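Local coordinates for periplasmic binding protein (Pseudomonas aeruginosa, PDB 2R79) that binds heme in the periplasm and probably delivers it to an inner-membrane transporter for uptake, at residues G143-I148 / A191-V196; L155-R160 / N175-E180; A171-L176 / A257-S262; A197-D202 / L233-T238. All coordinates share one frame; numbering follows the deposited sequence.

Interaction 1: G143-I148 / A191-V196; sequences GVLLVI and AALDPV
A single backbone hydrogen bond, Val196 N to Gly143 O at 3.1 Å, is the one polar link between a strand and the chain running at 106° to it. The bond is fairly straight, 159° at the hydrogen, and the amide approaches the Gly143 carbonyl head on. Consistent with a single point of bonding, the two backbones come nearest at Val144 and Pro195, whose CA atoms are 5.0 Å apart, and diverge from there. The same carbonyl oxygen is also approached by Val196 CB at 3.7 Å.

Apolar contact fills the corner next to this link. Leu145 directs its side chain at the 191-196 segment, with CG anti to its own carbonyl carbon (chi1 -71°), which turns both methyl groups toward the end of the helix. Leu145 CD2 meets Leu193 CD1 at 4.1 Å, the two side chains crossing at about a right angle. Pro195 presents its ring to the same leucine, but the modelled approach is too close to be trusted in detail. Between these two partners Asp194 takes positive phi and ends the helix, and this turn of the chain lets Leu193 and Pro195 both face Leu145.

Leu176 packs on Leu145 as well, and the Asp194 carbonyl accepts a bond from Arg225. The contact thus lies where helix 187-193 runs into strand 197-202, beside the first residues of strand 143-150, which is hydrogen-bonded to strands 174-175 and 197-202 in the sheet.

Interaction 2: L155-R160 / N175-E180; sequences LLVAGR and NLATHE. With SO4 (sulfate ion), chain B.
Arg160 N donates to His179 O at 2.8 Å, the shortest sound polar bond of the contact. It is close to straight, 160° at the hydrogen, and the donor lies in the carbonyl plane. Gly159 CA leans on the same oxygen through a CA-H...O contact of 3.3 Å, so backbone atoms of two successive residues meet one carbonyl. A single bridge between Arg160 and Glu180 continues the pairing just beyond the end of strand 155-158.

The imidazole of His179 makes the second link. With chi1 at 62° its CG stands between the backbone N and the carbonyl carbon, and this turns the ring back toward Val157 and Gly159. NE2 then donates to Val157 O at 3.0 Å; the oxygen is almost in the ring plane, whereas the donor sits well above the plane of the Val157 carbonyl. Gly159 CA lies over one face of the ring, 3.8 Å from its centroid, a CH-pi contact. Val157 CG1 touches His179 CE1 at 3.6 Å and Ala177 CB at 3.8 Å, adding an apolar patch.

At the outer end the salt bridge from Arg160 NE to Glu180 OE2 is long, 3.7 Å, and the guanidinium and carboxylate planes are nearly perpendicular. Glu180 OE2 also accepts from Asn161 ND2.

Glu180 N binds a sulfate, probably from the crystallisation liquor, which Lys183 NZ also holds. Because NE2 of His179 is engaged as a donor, the tautomer or charge of the ring is probably restricted to forms protonated there, while the long separation and crossed planes of Arg160 and Glu180 imply a loosely oriented charge pair.

Interaction 3: A171-L176 / A257-S262; sequences AGARNL and AAFYPS
Tyr260 OH donates to Gly172 O at 2.5 Å, a very short bond at the tightly packed end of this buried contact. The hydroxyl lies in the carbonyl plane, on a lone pair of the oxygen, and Gln136 NE2 gives it a second partner. The phenol ring meets the turn by its edge, where Ala171 O stands 3.9 Å from Tyr260 CE1. CG of Tyr260 is anti to the carbonyl carbon (chi1 -62°), a setting that brings the ring across to the turn.

That turn is a Schellman motif closing helix 163-170: Gly172 has phi 90°, and its CA lies at the edge of the Tyr260 ring, in its plane. On the other side of the contact helix 248-259 also ends, so two helix C-termini meet here. Phe259 projects from its last turn; Phe259 CE1 reaches Ala173 CB at 3.5 Å and Ala171 CB at 3.8 Å, while Ala171 O lies at the ring edge, in its plane.

The looser side is where the segments separate: Arg174 is exposed, and Pro261 and Ser262 lead away from the turn. Ser262 OG hydrogen-bonds instead to Leu19 O of a second subunit.

Interaction 4: A197-D202 / L233-T238; sequences AVVIAD and LVLDPT
Two neighbouring parallel strands meet here and lead to the heme pocket, to which Pro237 contributes and where Thr238 also touches the heme. Leu233 N donates to Val198 O at 2.8 Å, Ile200 N to Leu233 O at 2.7 Å and Leu235 N to Ile200 O at 2.7 Å. The ladder is thus the staggered one of parallel strands, in which Ile200 uses both its N-H and its C=O. Its straightest rung is Ile200 N to Leu233 O, with 174° at the hydrogen.

Val199 pairs with Leu233 and Ile200 with Val234, putting these couples on opposite faces of the sheet. Helix 248-259 covers the Val199 and Leu233 face, and helix 207-217 the Ile200 and Val234 face, a layered alpha/beta arrangement. Val199 CG1 packs on Leu235 CB at 3.8 Å.

Past Leu235 the strands separate, and a water fills the next rung: Asp202 N donates to it at 2.6 Å, and it donates to Leu235 O at 2.9 Å. Asp236 then forms an Asx turn, its OD1 accepting from Thr238 N at 3.1 Å and from Thr238 OG1 on the same face of the carboxylate. The turn spans Pro237, whose CG approaches Asp202 O at 3.3 Å.

How the interactions relate
Interactions 1, 2 and 4 share one sheet through strand 143-150: Leu146 O lies 3.0 Å from Ala158 N of interaction 2, and Val147 N lies 2.8 Å from Val199 O of interaction 4. Interaction 3 joins on the same strand, Val144 N being 2.8 Å from Arg174 O, and reaches interaction 4 through Phe259 CZ, 4.0 Å from Val199 CG2. Asn175 and Leu176 belong to both interactions 2 and 3, although the centres of these contacts are about 16 Å apart. Both interactions 4 and 1 reach the heme: the side chain of Pro237 is about 4 Å from it, and Ile148, the last residue of the 143-148 segment, touches it.

Interaction 1: G143-I148 / A191-V196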
# COMPACT_ATOMS: atom_id res chain seq x y z
N GLY A 143 20.83 31.90 0.12
CA GLY A 143 21.94 31.37 0.89
C GLY A 143 21.46 30.09 1.54
O GLY A 143 20.43 30.09 2.22
N VAL A 144 22.19 28.99 1.36
CA VAL A 144 21.76 27.71 1.90
C VAL A 144 22.89 26.92 2.56
O VAL A 144 24.07 27.17 2.32
CB VAL A 144 21.15 26.84 0.76
CG1 VAL A 144 20.74 25.46 1.28
CG2 VAL A 144 19.95 27.56 0.15
N LEU A 145 22.51 25.96 3.41
CA LEU A 145 23.48 25.09 4.06
C LEU A 145 23.08 23.64 3.77
O LEU A 145 21.89 23.33 3.70
CB LEU A 145 23.49 25.32 5.58
CG LEU A 145 24.08 26.64 6.08
CD1 LEU A 145 23.80 26.80 7.56
CD2 LEU A 145 25.58 26.66 5.81
N LEU A 146 24.07 22.79 3.57
CA LEU A 146 23.85 21.36 3.31
C LEU A 146 24.56 20.64 4.46
O LEU A 146 25.76 20.83 4.68
CB LEU A 146 24.49 20.96 1.97
CG LEU A 146 24.46 19.56 1.33
CD1 LEU A 146 24.59 18.47 2.37
CD2 LEU A 146 23.20 19.38 0.55
N VAL A 147 23.84 19.82 5.20
CA VAL A 147 24.44 19.10 6.32
C VAL A 147 24.27 17.60 6.21
O VAL A 147 23.24 17.11 5.76
CB VAL A 147 23.85 19.56 7.67
CG1 VAL A 147 24.08 21.05 7.87
CG2 VAL A 147 22.37 19.24 7.73
N ILE A 148 25.30 16.86 6.63
CA ILE A 148 25.24 15.42 6.62
C ILE A 148 24.99 15.00 8.06
O ILE A 148 25.73 15.38 8.96
CB ILE A 148 26.55 14.77 6.16
CG1 ILE A 148 26.95 15.29 4.78
CG2 ILE A 148 26.38 13.26 6.13
CD1 ILE A 148 25.88 15.09 3.72
N ALA A 191 23.09 28.66 13.19
CA ALA A 191 21.88 29.45 13.34
C ALA A 191 22.13 30.90 12.97
O ALA A 191 21.27 31.58 12.41
CB ALA A 191 21.37 29.36 14.76
N ALA A 192 23.32 31.39 13.30
CA ALA A 192 23.69 32.76 13.00
C ALA A 192 23.69 32.99 11.50
O ALA A 192 23.32 34.07 11.03
CB ALA A 192 25.06 33.07 13.57
N LEU A 193 24.11 31.97 10.76
CA LEU A 193 24.15 32.06 9.30
C LEU A 193 22.75 32.29 8.73
O LEU A 193 22.60 32.82 7.63
CB LEU A 193 24.78 30.81 8.71
CG LEU A 193 26.30 30.78 8.82
CD1 LEU A 193 26.81 29.37 8.59
CD2 LEU A 193 26.90 31.74 7.80
N ASP A 194 21.74 31.88 9.49
CA ASP A 194 20.34 32.06 9.12
C ASP A 194 20.02 31.70 7.67
O ASP A 194 19.60 32.55 6.89
CB ASP A 194 19.93 33.51 9.38
CG ASP A 194 18.43 33.65 9.61
OD1 ASP A 194 17.94 34.80 9.66
OD2 ASP A 194 17.75 32.61 9.73
N PRO A 195 20.18 30.42 7.30
CA PRO A 195 19.91 29.94 5.94
C PRO A 195 18.44 30.08 5.55
O PRO A 195 17.55 29.92 6.39
CB PRO A 195 20.30 28.47 5.99
CG PRO A 195 21.10 28.34 7.23
CD PRO A 195 20.48 29.29 8.19
N VAL A 196 18.19 30.36 4.28
CA VAL A 196 16.84 30.46 3.77
C VAL A 196 16.28 29.03 3.71
O VAL A 196 15.08 28.82 3.83
CB VAL A 196 16.83 31.07 2.35
CG1 VAL A 196 15.55 30.68 1.60
CG2 VAL A 196 16.93 32.57 2.45

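Interaction 2: L155-R160 / N175-E180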
# COMPACT_ATOMS: atom_id res chain seq x y z
N LEU A 155 26.51 16.23 13.10
CA LEU A 155 26.42 17.04 11.90
C LEU A 155 27.72 17.45 11.24
O LEU A 155 28.64 17.95 11.90
CB LEU A 155 25.62 18.31 12.18
CG LEU A 155 24.13 18.17 12.47
CD1 LEU A 155 23.50 19.56 12.46
CD2 LEU A 155 23.49 17.30 11.40
N LEU A 156 27.80 17.23 9.94
CA LEU A 156 28.95 17.63 9.15
C LEU A 156 28.41 18.64 8.12
O LEU A 156 27.44 18.35 7.42
CB LEU A 156 29.59 16.44 8.43
CG LEU A 156 30.43 15.44 9.23
CD1 LEU A 156 30.97 14.37 8.29
CD2 LEU A 156 31.59 16.15 9.94
N VAL A 157 29.01 19.82 8.06
CA VAL A 157 28.57 20.83 7.11
C VAL A 157 29.39 20.75 5.85
O VAL A 157 30.62 20.67 5.91
CB VAL A 157 28.71 22.25 7.70
CG1 VAL A 157 28.27 23.29 6.67
CG2 VAL A 157 27.88 22.37 8.96
N ALA A 158 28.72 20.76 4.70
CA ALA A 158 29.40 20.69 3.41
C ALA A 158 30.03 22.03 3.04
O ALA A 158 29.34 23.00 2.73
CB ALA A 158 28.43 20.26 2.31
N GLY A 159 31.35 22.07 3.07
CA GLY A 159 32.05 23.28 2.72
C GLY A 159 32.45 23.22 1.26
O GLY A 159 31.92 22.41 0.49
N ARG A 160 33.39 24.07 0.89
CA ARG A 160 33.88 24.15 -0.47
C ARG A 160 34.58 22.86 -0.90
O ARG A 160 35.20 22.18 -0.10
CB ARG A 160 34.86 25.32 -0.60
CG ARG A 160 34.28 26.69 -0.22
CD ARG A 160 34.83 27.76 -1.15
NE ARG A 160 36.22 27.47 -1.49
CZ ARG A 160 36.85 27.93 -2.57
NH1 ARG A 160 36.21 28.72 -3.43
NH2 ARG A 160 38.11 27.58 -2.80
N ASN A 175 26.28 28.54 -1.21
CA ASN A 175 26.68 27.80 -0.03
C ASN A 175 27.19 28.82 0.99
O ASN A 175 28.15 29.55 0.72
CB ASN A 175 27.78 26.80 -0.37
CG ASN A 175 28.10 25.86 0.78
OD1 ASN A 175 28.96 24.98 0.66
ND2 ASN A 175 27.41 26.03 1.91
N LEU A 176 26.54 28.89 2.14
CA LEU A 176 26.89 29.82 3.20
C LEU A 176 28.16 29.45 3.96
O LEU A 176 28.74 30.28 4.64
CB LEU A 176 25.73 29.95 4.18
CG LEU A 176 24.74 31.09 4.01
CD1 LEU A 176 24.80 31.69 2.62
CD2 LEU A 176 23.35 30.58 4.33
N ALA A 177 28.58 28.19 3.85
CA ALA A 177 29.77 27.70 4.53
C ALA A 177 31.00 28.11 3.74
O ALA A 177 31.04 27.94 2.53
CB ALA A 177 29.71 26.19 4.66
N THR A 178 32.01 28.65 4.42
CA THR A 178 33.22 29.08 3.73
C THR A 178 34.41 28.17 3.98
O THR A 178 35.46 28.36 3.37
CB THR A 178 33.61 30.54 4.11
OG1 THR A 178 33.93 30.62 5.51
CG2 THR A 178 32.45 31.49 3.80
N HIS A 179 34.26 27.19 4.86
CA HIS A 179 35.36 26.26 5.12
C HIS A 179 35.52 25.28 3.96
O HIS A 179 34.72 25.25 3.02
CB HIS A 179 35.12 25.47 6.40
CG HIS A 179 33.89 24.61 6.36
ND1 HIS A 179 32.64 25.08 6.72
CD2 HIS A 179 33.72 23.32 5.99
CE1 HIS A 179 31.76 24.11 6.57
NE2 HIS A 179 32.39 23.03 6.13
N GLU A 180 36.56 24.45 4.06
CA GLU A 180 36.89 23.44 3.06
C GLU A 180 36.49 22.06 3.57
O GLU A 180 36.72 21.74 4.74
CB GLU A 180 38.41 23.46 2.82
CG GLU A 180 38.83 23.34 1.38
CD GLU A 180 38.34 24.51 0.54
OE1 GLU A 180 38.55 25.68 0.95
OE2 GLU A 180 37.76 24.27 -0.53
S SO4 B . 39.08 24.82 7.16
O1 SO4 B . 38.15 25.85 7.71
O2 SO4 B . 40.47 24.53 7.63
O3 SO4 B . 38.33 23.72 6.44
O4 SO4 B . 38.75 24.03 8.39

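Interaction 3: A171-L176 / A257-S262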
# COMPACT_ATOMS: atom_id res chain seq x y z
N ALA A 171 22.39 23.78 -8.23
CA ALA A 171 20.95 23.94 -8.07
C ALA A 171 20.54 25.41 -7.93
O ALA A 171 19.38 25.72 -7.69
CB ALA A 171 20.44 23.13 -6.87
N GLY A 172 21.51 26.31 -8.06
CA GLY A 172 21.20 27.73 -7.97
C GLY A 172 21.28 28.40 -6.61
O GLY A 172 20.82 29.52 -6.45
N ALA A 173 21.87 27.73 -5.62
CA ALA A 173 21.97 28.32 -4.28
C ALA A 173 23.39 28.78 -3.99
O ALA A 173 24.31 28.45 -4.73
CB ALA A 173 21.54 27.30 -3.24
N ARG A 174 23.53 29.56 -2.92
CA ARG A 174 24.84 30.05 -2.47
C ARG A 174 25.19 29.30 -1.20
O ARG A 174 24.47 29.40 -0.20
CB ARG A 174 24.79 31.55 -2.15
CG ARG A 174 24.55 32.46 -3.34
CD ARG A 174 25.85 33.00 -3.92
NE ARG A 174 25.59 34.06 -4.88
CZ ARG A 174 25.29 33.87 -6.16
NH1 ARG A 174 25.20 32.65 -6.66
NH2 ARG A 174 25.06 34.92 -6.95
N ASN A 175 26.28 28.54 -1.21
CA ASN A 175 26.68 27.80 -0.03
C ASN A 175 27.19 28.82 0.99
O ASN A 175 28.15 29.55 0.72
CB ASN A 175 27.78 26.80 -0.37
CG ASN A 175 28.10 25.86 0.78
OD1 ASN A 175 28.96 24.98 0.66
ND2 ASN A 175 27.41 26.03 1.91
N LEU A 176 26.54 28.89 2.14
CA LEU A 176 26.89 29.82 3.20
C LEU A 176 28.16 29.45 3.96
O LEU A 176 28.74 30.28 4.64
CB LEU A 176 25.73 29.95 4.18
CG LEU A 176 24.74 31.09 4.01
CD1 LEU A 176 24.80 31.69 2.62
CD2 LEU A 176 23.35 30.58 4.33
N ALA A 257 13.90 23.69 -7.88
CA ALA A 257 12.47 24.03 -7.84
C ALA A 257 12.13 24.53 -6.43
O ALA A 257 11.33 25.46 -6.26
CB ALA A 257 11.62 22.82 -8.21
N ALA A 258 12.73 23.90 -5.42
CA ALA A 258 12.50 24.29 -4.03
C ALA A 258 13.20 25.63 -3.73
O ALA A 258 12.72 26.41 -2.91
CB ALA A 258 13.02 23.22 -3.09
N PHE A 259 14.33 25.87 -4.39
CA PHE A 259 15.11 27.10 -4.20
C PHE A 259 14.49 28.32 -4.90
O PHE A 259 14.68 29.45 -4.46
CB PHE A 259 16.55 26.89 -4.69
CG PHE A 259 17.36 25.94 -3.84
CD1 PHE A 259 18.56 25.43 -4.30
CD2 PHE A 259 16.93 25.57 -2.56
CE1 PHE A 259 19.33 24.56 -3.52
CE2 PHE A 259 17.69 24.71 -1.77
CZ PHE A 259 18.89 24.20 -2.25
N TYR A 260 13.76 28.08 -5.99
CA TYR A 260 13.09 29.16 -6.74
C TYR A 260 11.64 28.73 -6.92
O TYR A 260 11.22 28.39 -8.02
CB TYR A 260 13.73 29.35 -8.12
CG TYR A 260 15.17 29.76 -8.07
CD1 TYR A 260 16.18 28.81 -7.95
CD2 TYR A 260 15.52 31.11 -8.07
CE1 TYR A 260 17.52 29.20 -7.83
CE2 TYR A 260 16.84 31.51 -7.95
CZ TYR A 260 17.84 30.55 -7.83
OH TYR A 260 19.15 30.94 -7.72
N PRO A 261 10.86 28.76 -5.83
CA PRO A 261 9.45 28.37 -5.85
C PRO A 261 8.54 29.13 -6.81
O PRO A 261 7.47 28.65 -7.15
CB PRO A 261 9.03 28.52 -4.39
CG PRO A 261 9.90 29.63 -3.90
CD PRO A 261 11.24 29.30 -4.51
N SER A 262 8.97 30.32 -7.23
CA SER A 262 8.18 31.14 -8.14
C SER A 262 8.54 30.92 -9.60
O SER A 262 8.31 31.78 -10.44
CB SER A 262 8.37 32.62 -7.82
OG SER A 262 7.87 32.91 -6.54

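Interaction 4: A197-D202 / L233-T238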
# COMPACT_ATOMS: atom_id res chain seq x y z
N ALA A 197 17.18 28.07 3.53
CA ALA A 197 16.81 26.67 3.46
C ALA A 197 17.98 25.83 3.91
O ALA A 197 19.14 26.22 3.75
CB ALA A 197 16.41 26.29 2.03
N VAL A 198 17.69 24.67 4.48
CA VAL A 198 18.73 23.77 4.93
C VAL A 198 18.50 22.42 4.29
O VAL A 198 17.39 21.90 4.32
CB VAL A 198 18.70 23.61 6.47
CG1 VAL A 198 19.74 22.61 6.92
CG2 VAL A 198 18.95 24.95 7.13
N VAL A 199 19.54 21.86 3.68
CA VAL A 199 19.43 20.55 3.04
C VAL A 199 20.06 19.52 3.97
O VAL A 199 21.21 19.65 4.37
CB VAL A 199 20.14 20.53 1.66
CG1 VAL A 199 20.12 19.11 1.08
CG2 VAL A 199 19.42 21.49 0.70
N ILE A 200 19.28 18.50 4.33
CA ILE A 200 19.74 17.46 5.24
C ILE A 200 19.89 16.11 4.55
O ILE A 200 18.95 15.60 3.94
CB ILE A 200 18.74 17.26 6.39
CG1 ILE A 200 18.40 18.60 7.02
CG2 ILE A 200 19.30 16.28 7.41
CD1 ILE A 200 16.92 18.78 7.30
N ALA A 201 21.07 15.53 4.66
CA ALA A 201 21.34 14.22 4.09
C ALA A 201 21.62 13.38 5.32
O ALA A 201 22.70 13.46 5.91
CB ALA A 201 22.55 14.27 3.19
N ASP A 202 20.64 12.59 5.73
CA ASP A 202 20.80 11.75 6.90
C ASP A 202 21.05 10.30 6.51
O ASP A 202 20.37 9.74 5.67
CB ASP A 202 19.56 11.86 7.79
CG ASP A 202 19.82 11.39 9.20
OD1 ASP A 202 20.13 10.20 9.39
OD2 ASP A 202 19.72 12.22 10.13
N LEU A 233 14.88 20.66 3.85
CA LEU A 233 14.76 19.68 2.79
C LEU A 233 15.60 18.43 3.04
O LEU A 233 16.78 18.52 3.36
CB LEU A 233 15.16 20.33 1.47
CG LEU A 233 14.55 21.72 1.26
CD1 LEU A 233 15.17 22.40 0.05
CD2 LEU A 233 13.04 21.61 1.11
N VAL A 234 14.99 17.27 2.88
CA VAL A 234 15.69 16.02 3.11
C VAL A 234 16.14 15.43 1.80
O VAL A 234 15.33 15.15 0.92
CB VAL A 234 14.81 15.03 3.88
CG1 VAL A 234 15.58 13.75 4.17
CG2 VAL A 234 14.36 15.67 5.18
N LEU A 235 17.45 15.25 1.67
CA LEU A 235 18.03 14.72 0.45
C LEU A 235 18.54 13.29 0.63
O LEU A 235 19.04 12.92 1.70
CB LEU A 235 19.21 15.60 0.01
CG LEU A 235 19.79 15.30 -1.37
CD1 LEU A 235 18.82 15.81 -2.43
CD2 LEU A 235 21.13 15.97 -1.54
N ASP A 236 18.41 12.50 -0.43
CA ASP A 236 18.87 11.12 -0.44
C ASP A 236 20.39 11.16 -0.27
O ASP A 236 21.11 11.64 -1.14
CB ASP A 236 18.51 10.48 -1.78
CG ASP A 236 18.95 9.03 -1.87
OD1 ASP A 236 19.60 8.53 -0.92
OD2 ASP A 236 18.65 8.40 -2.91
N PRO A 237 20.89 10.66 0.86
CA PRO A 237 22.34 10.67 1.12
C PRO A 237 23.22 9.95 0.09
O PRO A 237 24.37 10.35 -0.11
CB PRO A 237 22.45 10.05 2.51
CG PRO A 237 21.28 9.12 2.56
CD PRO A 237 20.17 9.95 1.93
N THR A 238 22.69 8.91 -0.55
CA THR A 238 23.47 8.16 -1.55
C THR A 238 23.84 9.04 -2.75
O THR A 238 24.76 8.72 -3.51
CB THR A 238 22.72 6.89 -2.03
OG1 THR A 238 21.44 7.24 -2.57
CG2 THR A 238 22.51 5.92 -0.88
O HOH W 1 18.53 11.99 4.35